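Local coordinates for protein phosphoserine phosphatase (Thermococcus onnurineus, PDB 4AP9) that probably hydrolyses L-phosphoserine to L-serine with the help of magnesium, the last step of serine biosynthesis, as a member of the haloacid dehalogenase superfamily, at residues F25-A30 against E40-G45; K97-S102 against K146-G151; P111-E114 against E118-A121. All blocks are in the same frame, centred on the assembly; numbering follows the deposited sequence.

How the interactions relate
Interaction 1 lies apart from the other two, its centre about 27 Å from that of interaction 2 and 22 Å from that of interaction 3, and it joins two helices, 25-33 and 36-47. Interactions 2 and 3 both rest on the central sheet, where strands 97-102 and 118-127 are neighbours, and a salt bridge from Lys97 NZ to Glu118 OE2 (2.6 Å) ties them together. Chemistry follows place. Interaction 1 pairs buried leucine packing with a charged bridge at a more exposed margin; interaction 2 is wholly buried and mostly apolar; interaction 3, partly buried, sets a peptide backbone on a phenyl face. Both sheet contacts also touch the second subunit.

Interaction 1: F25-A30 against E40-G45; sequences FWREMA and ELLEKG
Leu42 CD2 lies over the centre of one face of the Arg27 guanidinium, 3.6 Å above its plane, while the carboxylate of Glu43 sits at the edge of the same group. These residues join two helices of an antiparallel helical hairpin, 25-33 and 36-47, whose short segments run at 153° with their axes 10.0 Å apart; helix 36-47 also carries Gly45, which touches the bound 3-pyridinium-1-ylpropane-1-sulfonate. In Leu42, CG stands anti to the backbone N (chi1 176°), which extends the branch toward the facing helix, where CD2 meets Arg27 CG at 3.7 Å and also the CB of Trp26. One face of the Trp26 ring is covered by Phe25 CD2 from its own helix, and its other neighbours include Arg59 in a cation-pi contact.

Arg27 also bridges to Glu24 and Glu39, so three carboxylates share its charge, which probably limits the rotation of the guanidinium. With an alanine here, Glu43 OE2 would probably lose both its donors and the Leu42 CD2 methyl the flat group it packs against. Both terminal nitrogens grip one oxygen: NH1 of Arg27 is 2.8 Å from Glu43 OE2, and its NH2 is 2.9 Å from that atom, the two arriving from the same face of the carboxylate, whose plane is turned 53° from the guanidinium.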
loop_
_atom_site.group_PDB
_atom_site.type_symbol
_atom_site.label_atom_id
_atom_site.label_comp_id
_atom_site.label_asym_id
_atom_site.label_seq_id
_atom_site.Cartn_x
_atom_site.Cartn_y
_atom_site.Cartn_z
ATOM N N PHE A 25 -13.292 -29.478 -22.771
ATOM C CA PHE A 25 -12.378 -30.620 -22.611
ATOM C C PHE A 25 -12.858 -31.717 -21.659
ATOM O O PHE A 25 -12.734 -32.907 -21.956
ATOM C CB PHE A 25 -10.996 -30.129 -22.160
ATOM C CG PHE A 25 -10.024 -31.238 -21.876
ATOM C CD1 PHE A 25 -9.309 -31.824 -22.905
ATOM C CD2 PHE A 25 -9.809 -31.681 -20.578
ATOM C CE1 PHE A 25 -8.410 -32.851 -22.658
ATOM C CE2 PHE A 25 -8.900 -32.713 -20.322
ATOM C CZ PHE A 25 -8.202 -33.293 -21.366
ATOM N N TRP A 26 -13.360 -31.345 -20.484
ATOM C CA TRP A 26 -13.761 -32.373 -19.529
ATOM C C TRP A 26 -15.018 -33.166 -19.946
ATOM O O TRP A 26 -15.119 -34.375 -19.669
ATOM C CB TRP A 26 -13.854 -31.818 -18.090
ATOM C CG TRP A 26 -12.491 -31.437 -17.533
ATOM C CD1 TRP A 26 -12.045 -30.174 -17.236
ATOM C CD2 TRP A 26 -11.389 -32.323 -17.257
ATOM N NE1 TRP A 26 -10.751 -30.226 -16.759
ATOM C CE2 TRP A 26 -10.323 -31.526 -16.780
ATOM C CE3 TRP A 26 -11.211 -33.704 -17.358
ATOM C CZ2 TRP A 26 -9.093 -32.071 -16.398
ATOM C CZ3 TRP A 26 -9.982 -34.247 -16.980
ATOM C CH2 TRP A 26 -8.938 -33.425 -16.510
ATOM N N ARG A 27 -15.956 -32.497 -20.613
ATOM C CA ARG A 27 -17.130 -33.180 -21.154
ATOM C C ARG A 27 -16.692 -34.124 -22.272
ATOM O O ARG A 27 -17.217 -35.225 -22.408
ATOM C CB ARG A 27 -18.163 -32.180 -21.675
ATOM C CG ARG A 27 -18.677 -31.263 -20.571
ATOM C CD ARG A 27 -19.844 -30.401 -21.011
ATOM N NE ARG A 27 -20.169 -29.410 -19.982
ATOM C CZ ARG A 27 -20.913 -29.649 -18.905
ATOM N NH1 ARG A 27 -21.431 -30.854 -18.694
ATOM N NH2 ARG A 27 -21.144 -28.672 -18.032
ATOM N N GLU A 28 -15.709 -33.702 -23.058
ATOM C CA GLU A 28 -15.147 -34.584 -24.079
ATOM C C GLU A 28 -14.413 -35.781 -23.461
ATOM O O GLU A 28 -14.527 -36.918 -23.943
ATOM C CB GLU A 28 -14.231 -33.799 -25.018
ATOM C CG GLU A 28 -13.598 -34.624 -26.133
ATOM C CD GLU A 28 -14.588 -35.084 -27.196
ATOM O OE1 GLU A 28 -15.794 -34.776 -27.085
ATOM O OE2 GLU A 28 -14.143 -35.754 -28.151
HETATM N N MSE A 29 -13.655 -35.544 -22.392
HETATM C CA MSE A 29 -12.993 -36.646 -21.710
HETATM C C MSE A 29 -14.006 -37.637 -21.144
HETATM O O MSE A 29 -13.775 -38.847 -21.155
HETATM C CB MSE A 29 -12.063 -36.146 -20.604
HETATM C CG MSE A 29 -10.813 -35.475 -21.123
HETATM SE SE MSE A 29 -9.704 -36.748 -22.112
HETATM C CE MSE A 29 -10.108 -36.131 -23.843
ATOM N N ALA A 30 -15.134 -37.127 -20.655
ATOM C CA ALA A 30 -16.149 -38.016 -20.100
ATOM C C ALA A 30 -16.729 -38.874 -21.221
ATOM O O ALA A 30 -17.029 -40.049 -21.004
ATOM C CB ALA A 30 -17.253 -37.229 -19.404
ATOM N N GLU A 40 -19.678 -35.314 -13.882
ATOM C CA GLU A 40 -20.356 -35.032 -12.629
ATOM C C GLU A 40 -19.491 -34.132 -11.753
ATOM O O GLU A 40 -19.976 -33.178 -11.161
ATOM C CB GLU A 40 -20.675 -36.322 -11.887
ATOM C CG GLU A 40 -21.423 -36.094 -10.593
ATOM C CD GLU A 40 -21.875 -37.391 -9.952
ATOM O OE1 GLU A 40 -21.044 -38.059 -9.299
ATOM O OE2 GLU A 40 -23.058 -37.747 -10.115
ATOM N N LEU A 41 -18.204 -34.444 -11.691
ATOM C CA LEU A 41 -17.246 -33.611 -10.970
ATOM C C LEU A 41 -17.191 -32.200 -11.542
ATOM O O LEU A 41 -17.086 -31.224 -10.799
ATOM C CB LEU A 41 -15.855 -34.240 -11.017
ATOM C CG LEU A 41 -15.683 -35.432 -10.073
ATOM C CD1 LEU A 41 -14.379 -36.141 -10.382
ATOM C CD2 LEU A 41 -15.742 -34.963 -8.627
ATOM N N LEU A 42 -17.256 -32.091 -12.866
ATOM C CA LEU A 42 -17.308 -30.784 -13.502
ATOM C C LEU A 42 -18.546 -30.029 -13.027
ATOM O O LEU A 42 -18.451 -28.880 -12.619
ATOM C CB LEU A 42 -17.313 -30.903 -15.033
ATOM C CG LEU A 42 -17.460 -29.623 -15.861
ATOM C CD1 LEU A 42 -16.291 -28.657 -15.612
ATOM C CD2 LEU A 42 -17.587 -29.928 -17.352
ATOM N N GLU A 43 -19.702 -30.687 -13.074
ATOM C CA GLU A 43 -20.951 -30.033 -12.687
ATOM C C GLU A 43 -20.900 -29.588 -11.234
ATOM O O GLU A 43 -21.343 -28.490 -10.896
ATOM C CB GLU A 43 -22.146 -30.963 -12.919
ATOM C CG GLU A 43 -22.380 -31.308 -14.395
ATOM C CD GLU A 43 -22.960 -30.155 -15.192
ATOM O OE1 GLU A 43 -23.371 -29.146 -14.576
ATOM O OE2 GLU A 43 -23.011 -30.252 -16.439
ATOM N N LYS A 44 -20.339 -30.435 -10.380
ATOM C CA LYS A 44 -20.203 -30.099 -8.968
ATOM C C LYS A 44 -19.283 -28.887 -8.795
ATOM O O LYS A 44 -19.542 -28.008 -7.971
ATOM C CB LYS A 44 -19.676 -31.293 -8.179
ATOM C CG LYS A 44 -20.695 -32.407 -7.923
ATOM C CD LYS A 44 -20.008 -33.604 -7.278
ATOM C CE LYS A 44 -21.007 -34.686 -6.890
ATOM N NZ LYS A 44 -20.322 -35.816 -6.229
ATOM N N GLY A 45 -18.214 -28.843 -9.582
ATOM C CA GLY A 45 -17.297 -27.713 -9.529
ATOM C C GLY A 45 -17.961 -26.421 -9.975
ATOM O O GLY A 45 -17.841 -25.382 -9.322
#

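Interaction 2: K97-S102 against K146-G151; sequences KVVLIS and KRFRDG
Apolar packing between Val99 and Phe148 forms the centre of this contact. The two side chains approach from opposite directions, valine from strand 97-102 and phenylalanine from the segment that follows helix 141-145. Val99 CG2 stands 3.8 Å from Phe148 CZ, and the other methyl, CG1, is 4.0 Å from the same CZ, so both branches of the valine meet the far end of the ring. The phenylalanine CG lies anti to its carbonyl carbon (chi1 -50°), which carries CZ toward the strand. Arg147 CB covers one face of the ring toward its rim, and Val11 of the adjoining strand 11-15 touches both Val99 and Phe148, while Phe144 of helix 141-145 packs on Val99.

The charged component comes from Lys97. Its chain bends at chi3 (112°) and crosses the phenylalanine at about a right angle, bringing NZ near the plane of the ring at its edge, 4.0 Å from Phe148 CE1. The ammonium is thus beside the ring and not over a face, and its strongest polar partner is Glu118 OE2 of the same chain, with which it forms a salt bridge. Glu118 of the second subunit binds Arg147 in turn, so the charged margin of the contact reaches the subunit interface.

In the backbone, a type I beta turn from Phe148 to Gly151 leads the chain from the ring toward strand 153-157. Strand 97-102, next to 11-15 in the parallel part of the sheet, and the segment leading from helix 141-145 to strand 153-157 are parts of the Rossmann-like alpha/beta core of the haloacid dehalogenase fold.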
loop_
_atom_site.group_PDB
_atom_site.type_symbol
_atom_site.label_atom_id
_atom_site.label_comp_id
_atom_site.label_asym_id
_atom_site.label_seq_id
_atom_site.Cartn_x
_atom_site.Cartn_y
_atom_site.Cartn_z
ATOM N N LYS A 97 -5.308 -4.095 -26.057
ATOM C CA LYS A 97 -4.426 -5.252 -26.143
ATOM C C LYS A 97 -5.268 -6.466 -25.729
ATOM O O LYS A 97 -5.985 -6.406 -24.731
ATOM C CB LYS A 97 -3.245 -5.078 -25.205
ATOM C CG LYS A 97 -2.415 -6.316 -25.022
ATOM C CD LYS A 97 -1.171 -5.974 -24.240
ATOM C CE LYS A 97 -1.183 -6.610 -22.889
ATOM N NZ LYS A 97 0.212 -6.686 -22.359
ATOM N N VAL A 98 -5.193 -7.550 -26.493
ATOM C CA VAL A 98 -6.060 -8.718 -26.270
ATOM C C VAL A 98 -5.339 -9.888 -25.599
ATOM O O VAL A 98 -4.320 -10.368 -26.098
ATOM C CB VAL A 98 -6.648 -9.206 -27.607
ATOM C CG1 VAL A 98 -7.561 -10.413 -27.396
ATOM C CG2 VAL A 98 -7.398 -8.068 -28.286
ATOM N N VAL A 99 -5.877 -10.346 -24.469
ATOM C CA VAL A 99 -5.274 -11.432 -23.708
ATOM C C VAL A 99 -6.279 -12.553 -23.624
ATOM O O VAL A 99 -7.401 -12.360 -23.143
ATOM C CB VAL A 99 -4.858 -10.993 -22.281
ATOM C CG1 VAL A 99 -4.248 -12.157 -21.538
ATOM C CG2 VAL A 99 -3.862 -9.831 -22.347
ATOM N N LEU A 100 -5.892 -13.722 -24.116
ATOM C CA LEU A 100 -6.785 -14.871 -24.097
ATOM C C LEU A 100 -6.359 -15.774 -22.958
ATOM O O LEU A 100 -5.180 -16.088 -22.824
ATOM C CB LEU A 100 -6.706 -15.627 -25.429
ATOM C CG LEU A 100 -6.994 -14.859 -26.719
ATOM C CD1 LEU A 100 -7.138 -15.832 -27.876
ATOM C CD2 LEU A 100 -8.237 -13.997 -26.618
ATOM N N ILE A 101 -7.306 -16.192 -22.125
ATOM C CA ILE A 101 -6.960 -17.050 -21.006
ATOM C C ILE A 101 -7.887 -18.247 -20.932
ATOM O O ILE A 101 -8.997 -18.222 -21.471
ATOM C CB ILE A 101 -6.991 -16.287 -19.652
ATOM C CG1 ILE A 101 -8.402 -15.806 -19.294
ATOM C CG2 ILE A 101 -6.071 -15.076 -19.697
ATOM C CD1 ILE A 101 -8.457 -15.116 -17.938
ATOM N N SER A 102 -7.407 -19.303 -20.294
ATOM C CA SER A 102 -8.257 -20.442 -19.979
ATOM C C SER A 102 -7.648 -21.244 -18.836
ATOM O O SER A 102 -6.423 -21.256 -18.663
ATOM C CB SER A 102 -8.418 -21.350 -21.210
ATOM O OG SER A 102 -9.224 -22.493 -20.904
ATOM N N LYS A 146 -4.126 -9.872 -11.980
ATOM C CA LYS A 146 -3.200 -8.990 -11.263
ATOM C C LYS A 146 -1.991 -8.624 -12.120
ATOM O O LYS A 146 -1.306 -7.639 -11.858
ATOM C CB LYS A 146 -2.727 -9.639 -9.961
ATOM C CG LYS A 146 -3.786 -9.766 -8.884
ATOM C CD LYS A 146 -3.186 -10.392 -7.634
ATOM C CE LYS A 146 -4.171 -10.416 -6.480
ATOM N NZ LYS A 146 -3.609 -11.102 -5.270
ATOM N N ARG A 147 -1.730 -9.440 -13.139
ATOM C CA ARG A 147 -0.667 -9.179 -14.103
ATOM C C ARG A 147 -0.854 -7.832 -14.814
ATOM O O ARG A 147 0.108 -7.199 -15.260
ATOM C CB ARG A 147 -0.708 -10.316 -15.121
ATOM C CG ARG A 147 0.460 -10.404 -16.041
ATOM C CD ARG A 147 0.477 -11.786 -16.680
ATOM N NE ARG A 147 1.033 -12.799 -15.787
ATOM C CZ ARG A 147 1.828 -13.781 -16.208
ATOM N NH1 ARG A 147 2.128 -13.868 -17.497
ATOM N NH2 ARG A 147 2.311 -14.679 -15.354
ATOM N N PHE A 148 -2.109 -7.401 -14.907
ATOM C CA PHE A 148 -2.468 -6.188 -15.619
ATOM C C PHE A 148 -3.037 -5.132 -14.673
ATOM O O PHE A 148 -3.866 -4.320 -15.061
ATOM C CB PHE A 148 -3.463 -6.551 -16.728
ATOM C CG PHE A 148 -2.996 -7.705 -17.562
ATOM C CD1 PHE A 148 -1.999 -7.526 -18.503
ATOM C CD2 PHE A 148 -3.511 -8.973 -17.369
ATOM C CE1 PHE A 148 -1.537 -8.591 -19.259
ATOM C CE2 PHE A 148 -3.047 -10.043 -18.112
ATOM C CZ PHE A 148 -2.068 -9.857 -19.054
ATOM N N ARG A 149 -2.562 -5.136 -13.433
ATOM C CA ARG A 149 -3.105 -4.265 -12.400
ATOM C C ARG A 149 -2.764 -2.798 -12.627
ATOM O O ARG A 149 -3.432 -1.927 -12.092
ATOM C CB ARG A 149 -2.614 -4.699 -11.018
ATOM C CG ARG A 149 -1.104 -4.575 -10.835
ATOM C CD ARG A 149 -0.626 -5.242 -9.545
ATOM N NE ARG A 149 -1.019 -4.515 -8.339
ATOM C CZ ARG A 149 -0.241 -3.639 -7.710
ATOM N NH1 ARG A 149 0.974 -3.365 -8.175
ATOM N NH2 ARG A 149 -0.677 -3.029 -6.616
ATOM N N ASP A 150 -1.742 -2.520 -13.428
ATOM C CA ASP A 150 -1.321 -1.137 -13.628
ATOM C C ASP A 150 -2.160 -0.369 -14.645
ATOM O O ASP A 150 -1.993 0.835 -14.810
ATOM C CB ASP A 150 0.167 -1.072 -13.977
ATOM C CG ASP A 150 1.040 -1.532 -12.835
ATOM O OD1 ASP A 150 0.800 -1.067 -11.703
ATOM O OD2 ASP A 150 1.950 -2.367 -13.060
ATOM N N GLY A 151 -3.075 -1.060 -15.319
ATOM C CA GLY A 151 -3.959 -0.388 -16.244
ATOM C C GLY A 151 -5.396 -0.828 -16.072
ATOM O O GLY A 151 -5.749 -1.470 -15.073
#

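Interaction 3: P111-E114 against E118-A121; sequences PFKE and EFMA
Phe119 lays one face of its ring against the backbone of Lys113, in a CH-pi contact: Lys113 CA stands 3.9 Å from the ring centroid and only 11° off the ring normal. The same backbone presents its carbonyl to the base of the side chain, with Lys113 O 3.5 Å from Phe119 CB. Along the lysine, CG comes within 4.1 Å of Phe119 CD2, and the two side chains cross at about a right angle. Phe112 adds its CB, 4.1 Å from Phe119 CE1, and its carbonyl O approaches CD1 obliquely.

The ring is brought there by a first torsion that sets Phe119 CG anti to the backbone N (chi1 174°), carrying it off the strand toward the preceding loop. Beyond CG the lysine chain is extended, leading NZ away from the ring to a salt bridge with Glu114 of the second subunit. Phe112 for its part turns to pack on Leu100 and Val78.

Just three residues after segment 111-114 the chain enters strand 118-127, whose first residues turn Phe119 back onto that loop. That strand lies between 97-102, with which Glu118 and Met120 share backbone hydrogen bonds in parallel, and the antiparallel strand 130-135 at the margin of the chain's sheet.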
loop_
_atom_site.group_PDB
_atom_site.type_symbol
_atom_site.label_atom_id
_atom_site.label_comp_id
_atom_site.label_asym_id
_atom_site.label_seq_id
_atom_site.Cartn_x
_atom_site.Cartn_y
_atom_site.Cartn_z
ATOM N N PRO A 111 -5.100 -23.843 -31.160
ATOM C CA PRO A 111 -5.552 -22.974 -32.257
ATOM C C PRO A 111 -5.661 -21.480 -31.884
ATOM O O PRO A 111 -5.574 -20.623 -32.763
ATOM C CB PRO A 111 -6.932 -23.559 -32.625
ATOM C CG PRO A 111 -6.850 -24.998 -32.226
ATOM C CD PRO A 111 -5.970 -25.024 -30.986
ATOM N N PHE A 112 -5.827 -21.176 -30.598
ATOM C CA PHE A 112 -5.974 -19.797 -30.141
ATOM C C PHE A 112 -4.644 -19.170 -29.717
ATOM O O PHE A 112 -4.601 -18.009 -29.326
ATOM C CB PHE A 112 -6.930 -19.747 -28.950
ATOM C CG PHE A 112 -8.340 -20.102 -29.288
ATOM C CD1 PHE A 112 -9.152 -19.193 -29.946
ATOM C CD2 PHE A 112 -8.866 -21.337 -28.941
ATOM C CE1 PHE A 112 -10.458 -19.513 -30.253
ATOM C CE2 PHE A 112 -10.166 -21.658 -29.256
ATOM C CZ PHE A 112 -10.965 -20.737 -29.909
ATOM N N LYS A 113 -3.566 -19.947 -29.792
ATOM C CA LYS A 113 -2.284 -19.567 -29.194
ATOM C C LYS A 113 -1.740 -18.235 -29.726
ATOM O O LYS A 113 -1.099 -17.482 -28.997
ATOM C CB LYS A 113 -1.273 -20.687 -29.452
ATOM C CG LYS A 113 0.058 -20.580 -28.734
ATOM C CD LYS A 113 0.956 -21.708 -29.232
ATOM C CE LYS A 113 2.096 -22.026 -28.272
ATOM N NZ LYS A 113 2.755 -23.332 -28.609
ATOM N N GLU A 114 -1.980 -17.955 -31.002
ATOM C CA GLU A 114 -1.418 -16.758 -31.624
ATOM C C GLU A 114 -2.482 -15.743 -32.017
ATOM O O GLU A 114 -2.182 -14.740 -32.681
ATOM C CB GLU A 114 -0.602 -17.133 -32.859
ATOM C CG GLU A 114 0.471 -18.170 -32.604
ATOM C CD GLU A 114 1.599 -17.640 -31.746
ATOM O OE1 GLU A 114 1.647 -16.410 -31.500
ATOM O OE2 GLU A 114 2.438 -18.455 -31.309
ATOM N N GLU A 118 -1.523 -11.763 -26.072
ATOM C CA GLU A 118 -0.963 -12.685 -25.092
ATOM C C GLU A 118 -1.902 -13.882 -24.904
ATOM O O GLU A 118 -3.116 -13.782 -25.105
ATOM C CB GLU A 118 -0.716 -12.005 -23.738
ATOM C CG GLU A 118 0.299 -10.872 -23.784
ATOM C CD GLU A 118 0.772 -10.450 -22.401
ATOM O OE1 GLU A 118 1.101 -11.325 -21.582
ATOM O OE2 GLU A 118 0.831 -9.231 -22.133
ATOM N N PHE A 119 -1.338 -15.009 -24.517
ATOM C CA PHE A 119 -2.117 -16.232 -24.345
ATOM C C PHE A 119 -1.653 -16.917 -23.069
ATOM O O PHE A 119 -0.453 -17.045 -22.834
ATOM C CB PHE A 119 -1.886 -17.135 -25.567
ATOM C CG PHE A 119 -2.526 -18.507 -25.477
ATOM C CD1 PHE A 119 -3.886 -18.673 -25.688
ATOM C CD2 PHE A 119 -1.754 -19.632 -25.227
ATOM C CE1 PHE A 119 -4.471 -19.948 -25.624
ATOM C CE2 PHE A 119 -2.330 -20.903 -25.162
ATOM C CZ PHE A 119 -3.693 -21.055 -25.358
HETATM N N MSE A 120 -2.593 -17.362 -22.237
HETATM C CA MSE A 120 -2.242 -18.102 -21.027
HETATM C C MSE A 120 -3.264 -19.172 -20.675
HETATM O O MSE A 120 -4.453 -18.886 -20.550
HETATM C CB MSE A 120 -2.127 -17.170 -19.821
HETATM C CG MSE A 120 -2.075 -17.913 -18.478
HETATM SE SE MSE A 120 -0.359 -18.797 -18.181
HETATM C CE MSE A 120 0.698 -17.362 -18.885
ATOM N N ALA A 121 -2.785 -20.395 -20.479
ATOM C CA ALA A 121 -3.619 -21.457 -19.923
ATOM C C ALA A 121 -2.743 -22.419 -19.132
ATOM O O ALA A 121 -1.527 -22.236 -19.031
ATOM C CB ALA A 121 -4.364 -22.209 -21.033
#